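Local coordinates for protein DNA polymerase (Pyrobaculum calidifontis, PDB 5MDN) that probably catalyses template-directed DNA synthesis as an archaeal family B polymerase, adding deoxyribonucleotides from their triphosphates to a growing strand and releasing diphosphate, at residues I428-L434 against S533-A538; V186-A190 against L329-V333. One frame throughout, in Å; residues are numbered along the deposited sequence.

Contact 1. Residues I428-L434 against S533-A538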
# COMPACT_ATOMS: atom_id res chain seq x y z
N ILE A 428 18.56 4.23 -17.43
CA ILE A 428 18.91 3.11 -18.31
C ILE A 428 17.87 2.96 -19.42
O ILE A 428 18.21 2.81 -20.60
CB ILE A 428 19.06 1.82 -17.50
CG1 ILE A 428 20.49 1.72 -16.95
CG2 ILE A 428 18.74 0.60 -18.34
CD1 ILE A 428 20.65 0.67 -15.88
N MET A 429 16.58 2.98 -19.05
CA MET A 429 15.53 2.73 -20.03
C MET A 429 15.37 3.89 -21.01
O MET A 429 14.99 3.68 -22.17
CB MET A 429 14.22 2.43 -19.31
CG MET A 429 14.21 1.08 -18.62
SD MET A 429 12.63 0.65 -17.87
CE MET A 429 12.60 1.77 -16.47
N MET A 430 15.62 5.13 -20.56
CA MET A 430 15.55 6.26 -21.48
C MET A 430 16.78 6.33 -22.37
O MET A 430 16.67 6.48 -23.59
CB MET A 430 15.38 7.57 -20.71
CG MET A 430 13.99 7.77 -20.10
SD MET A 430 13.86 9.26 -19.09
CE MET A 430 15.07 8.94 -17.81
N LYS A 431 17.97 6.24 -21.77
CA LYS A 431 19.21 6.43 -22.53
C LYS A 431 19.45 5.31 -23.53
O LYS A 431 20.09 5.54 -24.57
CB LYS A 431 20.38 6.54 -21.55
CG LYS A 431 21.74 6.79 -22.18
CD LYS A 431 22.82 6.88 -21.11
CE LYS A 431 24.21 6.99 -21.71
NZ LYS A 431 24.37 8.23 -22.53
N TYR A 432 18.94 4.11 -23.26
CA TYR A 432 19.09 2.99 -24.18
C TYR A 432 17.78 2.59 -24.84
O TYR A 432 17.76 1.63 -25.62
CB TYR A 432 19.69 1.79 -23.44
CG TYR A 432 21.09 2.06 -22.93
CD1 TYR A 432 22.14 2.27 -23.82
CD2 TYR A 432 21.35 2.14 -21.57
CE1 TYR A 432 23.42 2.53 -23.36
CE2 TYR A 432 22.63 2.40 -21.11
CZ TYR A 432 23.66 2.59 -22.01
OH TYR A 432 24.93 2.86 -21.55
N ASN A 433 16.69 3.30 -24.56
CA ASN A 433 15.42 3.14 -25.27
C ASN A 433 14.90 1.71 -25.18
O ASN A 433 14.54 1.08 -26.18
CB ASN A 433 15.56 3.59 -26.73
CG ASN A 433 14.22 3.90 -27.37
OD1 ASN A 433 13.57 4.89 -27.03
ND2 ASN A 433 13.81 3.07 -28.32
N LEU A 434 14.86 1.18 -23.96
CA LEU A 434 14.35 -0.16 -23.71
C LEU A 434 12.84 -0.11 -23.53
O LEU A 434 12.33 0.71 -22.77
CB LEU A 434 15.01 -0.77 -22.47
CG LEU A 434 16.46 -1.27 -22.54
CD1 LEU A 434 17.06 -1.13 -23.93
CD2 LEU A 434 17.32 -0.57 -21.51
N SER A 533 17.37 -6.99 -19.85
CA SER A 533 18.29 -6.00 -20.39
C SER A 533 18.50 -4.85 -19.41
O SER A 533 19.61 -4.31 -19.32
CB SER A 533 17.76 -5.47 -21.73
OG SER A 533 17.65 -6.51 -22.68
N VAL A 534 17.46 -4.45 -18.68
CA VAL A 534 17.61 -3.38 -17.70
C VAL A 534 18.54 -3.81 -16.57
O VAL A 534 19.38 -3.02 -16.12
CB VAL A 534 16.23 -2.95 -17.17
CG1 VAL A 534 16.38 -1.90 -16.08
CG2 VAL A 534 15.37 -2.40 -18.30
N THR A 535 18.41 -5.05 -16.10
CA THR A 535 19.29 -5.54 -15.05
C THR A 535 20.74 -5.60 -15.52
O THR A 535 21.65 -5.21 -14.78
CB THR A 535 18.84 -6.93 -14.58
OG1 THR A 535 19.03 -7.88 -15.63
CG2 THR A 535 17.37 -6.91 -14.18
N ALA A 536 20.97 -6.09 -16.74
CA ALA A 536 22.33 -6.26 -17.22
C ALA A 536 23.03 -4.92 -17.38
O ALA A 536 24.21 -4.78 -17.02
CB ALA A 536 22.33 -7.02 -18.54
N PHE A 537 22.33 -3.92 -17.92
CA PHE A 537 22.86 -2.56 -17.89
C PHE A 537 23.08 -2.09 -16.46
O PHE A 537 24.10 -1.45 -16.16
CB PHE A 537 21.93 -1.60 -18.63
CG PHE A 537 22.16 -1.54 -20.12
CD1 PHE A 537 23.28 -0.90 -20.62
CD2 PHE A 537 21.25 -2.09 -21.00
CE1 PHE A 537 23.50 -0.83 -21.99
CE2 PHE A 537 21.46 -2.02 -22.37
CZ PHE A 537 22.59 -1.39 -22.86
N ALA A 538 22.15 -2.40 -15.57
CA ALA A 538 22.25 -1.96 -14.18
C ALA A 538 23.43 -2.61 -13.47
O ALA A 538 24.18 -1.94 -12.75
CB ALA A 538 20.95 -2.26 -13.43

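Contact 2. Residues V186-A190 against L329-V333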
# COMPACT_ATOMS: atom_id res chain seq x y z
N VAL A 186 -20.29 -2.41 19.43
CA VAL A 186 -19.25 -1.39 19.28
C VAL A 186 -19.20 -0.59 20.58
O VAL A 186 -20.10 0.20 20.87
CB VAL A 186 -19.51 -0.49 18.07
CG1 VAL A 186 -18.52 0.66 18.04
CG2 VAL A 186 -19.43 -1.29 16.78
N VAL A 187 -18.14 -0.78 21.36
CA VAL A 187 -18.08 -0.24 22.71
C VAL A 187 -17.77 1.26 22.69
O VAL A 187 -18.44 2.05 23.37
CB VAL A 187 -17.06 -1.03 23.56
CG1 VAL A 187 -16.23 -0.11 24.43
CG2 VAL A 187 -17.78 -2.08 24.40
N MET A 188 -16.77 1.67 21.92
CA MET A 188 -16.38 3.07 21.84
C MET A 188 -16.06 3.42 20.40
O MET A 188 -15.60 2.58 19.62
CB MET A 188 -15.17 3.37 22.73
CG MET A 188 -15.51 3.71 24.18
SD MET A 188 -14.03 4.10 25.13
CE MET A 188 -14.75 4.80 26.61
N LEU A 189 -16.30 4.69 20.05
CA LEU A 189 -15.96 5.20 18.73
C LEU A 189 -15.60 6.67 18.88
O LEU A 189 -16.46 7.49 19.20
CB LEU A 189 -17.12 5.02 17.75
CG LEU A 189 -16.88 5.24 16.25
CD1 LEU A 189 -17.87 4.43 15.43
CD2 LEU A 189 -16.98 6.72 15.88
N ALA A 190 -14.33 7.00 18.65
CA ALA A 190 -13.87 8.38 18.69
C ALA A 190 -13.75 8.95 17.29
O ALA A 190 -13.52 8.23 16.32
CB ALA A 190 -12.52 8.49 19.40
N LEU A 329 -9.38 3.27 29.18
CA LEU A 329 -9.72 2.74 27.87
C LEU A 329 -10.13 3.85 26.92
O LEU A 329 -9.91 3.74 25.71
CB LEU A 329 -10.84 1.70 28.00
CG LEU A 329 -11.34 1.07 26.70
CD1 LEU A 329 -10.26 0.22 26.04
CD2 LEU A 329 -12.60 0.25 26.94
N MET A 330 -10.73 4.92 27.45
CA MET A 330 -11.08 6.06 26.62
C MET A 330 -9.83 6.75 26.09
O MET A 330 -9.70 6.99 24.88
CB MET A 330 -11.93 7.04 27.42
CG MET A 330 -12.68 8.06 26.59
SD MET A 330 -13.56 9.26 27.61
CE MET A 330 -15.13 9.35 26.76
N ARG A 331 -8.88 7.05 26.98
CA ARG A 331 -7.66 7.73 26.55
C ARG A 331 -6.85 6.88 25.58
O ARG A 331 -6.16 7.41 24.70
CB ARG A 331 -6.82 8.14 27.76
CG ARG A 331 -5.64 9.01 27.38
CD ARG A 331 -5.66 10.30 28.17
NE ARG A 331 -4.90 11.35 27.50
CZ ARG A 331 -5.07 12.65 27.71
NH1 ARG A 331 -5.97 13.07 28.59
NH2 ARG A 331 -4.34 13.54 27.05
N TYR A 332 -6.92 5.55 25.73
CA TYR A 332 -6.36 4.67 24.71
C TYR A 332 -7.02 4.94 23.36
O TYR A 332 -6.33 5.02 22.33
CB TYR A 332 -6.56 3.21 25.13
CG TYR A 332 -6.15 2.19 24.08
CD1 TYR A 332 -4.82 1.88 23.86
CD2 TYR A 332 -7.11 1.53 23.33
CE1 TYR A 332 -4.45 0.95 22.90
CE2 TYR A 332 -6.75 0.59 22.37
CZ TYR A 332 -5.42 0.31 22.17
OH TYR A 332 -5.05 -0.62 21.22
N VAL A 333 -8.34 5.08 23.34
CA VAL A 333 -9.06 5.36 22.10
C VAL A 333 -8.71 6.76 21.59
O VAL A 333 -8.56 6.96 20.38
CB VAL A 333 -10.57 5.18 22.32
CG1 VAL A 333 -11.35 5.77 21.17
CG2 VAL A 333 -10.91 3.71 22.50

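Contact 1. Residues I428-L434 against S533-A538
Y432 and F537 form an offset face-to-face stack, with ring centroids 3.9 Å apart and planes inclined by 19°. CE1 of F537 lies over the middle of the Y432 ring, whereas CD2 of Y432 lies over the F537 ring toward its rim. The tight part is this stack together with the buried aliphatic packing beside it. An extended chi2 (166°) carries CD1 of I428 onto the other helix, 3.8 Å from CB of F537 and equally far from CB of A538. Nearby, M429 CG rests 3.7 Å from V534 CG2. Packing is looser around the buried L434, whose CD2 stays 4.2 Å from V534 CG2; the solvent side is that of Y432, which is partly exposed. With an alanine here in place of Y432, F537 would probably lose the ring stacked on its face and be freer to turn. L434 is brought back to the contact by a Schellman motif, in which L434 N bonds M429 O (3.1 Å) and N433 takes positive phi. The contact thus joins the C-terminal end of helix 424-431 to helix 528-551, while helix 514-519 touches both M429 and V534 and helix 468-486 reaches M429 through L473.

Contact 2. Residues V186-A190 against L329-V333
M188, A190 and V333 carry an apolar strand-to-helix contact in the exonuclease domain, where helix 326-356 packs against strand 186-193 of an RNase H-like mixed sheet. The short segments run 9.1 Å apart at closest axis approach, with their N-to-C directions 39° apart, and no hydrogen bond links them. The strand belongs to a five-stranded sheet in the order 198-202, 186-193, 165-172, 226-229, 274-277, as expected for this fold.

A classic beta bulge shapes the strand's face. V187 and M188 both lie opposite E171 of the adjacent strand, so two consecutive side chains leave the backbone toward the helix; alternation then resumes, with L189 turned away and A190 toward. The bulge therefore gives the helix three strand residues to pack on. V187 makes the lightest of these contacts, its CG1 4.4 Å from L329 CD2. M188 reaches farther because its chain is extended beyond CG, crossing M330 at about a right angle.

A190 is backbone-bonded to D169, a magnesium ligand in a structure of this protein, although no magnesium is modelled on D169 here. The V333 side chain is about 4 Å from that of D169; separately, it is about 8 Å from a bound magnesium ion. Y332 also begins a Y-x-x-x-D sequence, as in the Exo III motif of family B polymerases. The contact is consistent with a second shell behind the exonuclease metal site.

V333 divides its two methyls between the strand residues. With CG1 anti to the backbone N (chi1 167°), CG1 meets A190 CB at 3.4 Å, while CG2 lies 4.1 Å from M188 SD; beyond the sulfur, M188 CE ends 3.7 Å from M330 CB.

In the fold
Contact 2 comes first along the chain and closes before contact 1 opens, so the two are in series and neither encloses the other. Their centres are 53 Å apart and their nearest atoms about 42 Å, on opposite sides of the chain's centre; they share no helix, strand or sheet. Contact 2 joins a strand of the exonuclease sheet to helix 326-356, close to a metal site. Contact 1 joins two helices of the polymerase region, far from the magnesium-binding residues. The separation fits the division of family B enzymes into distinct exonuclease and polymerase regions, with one contact lying in each.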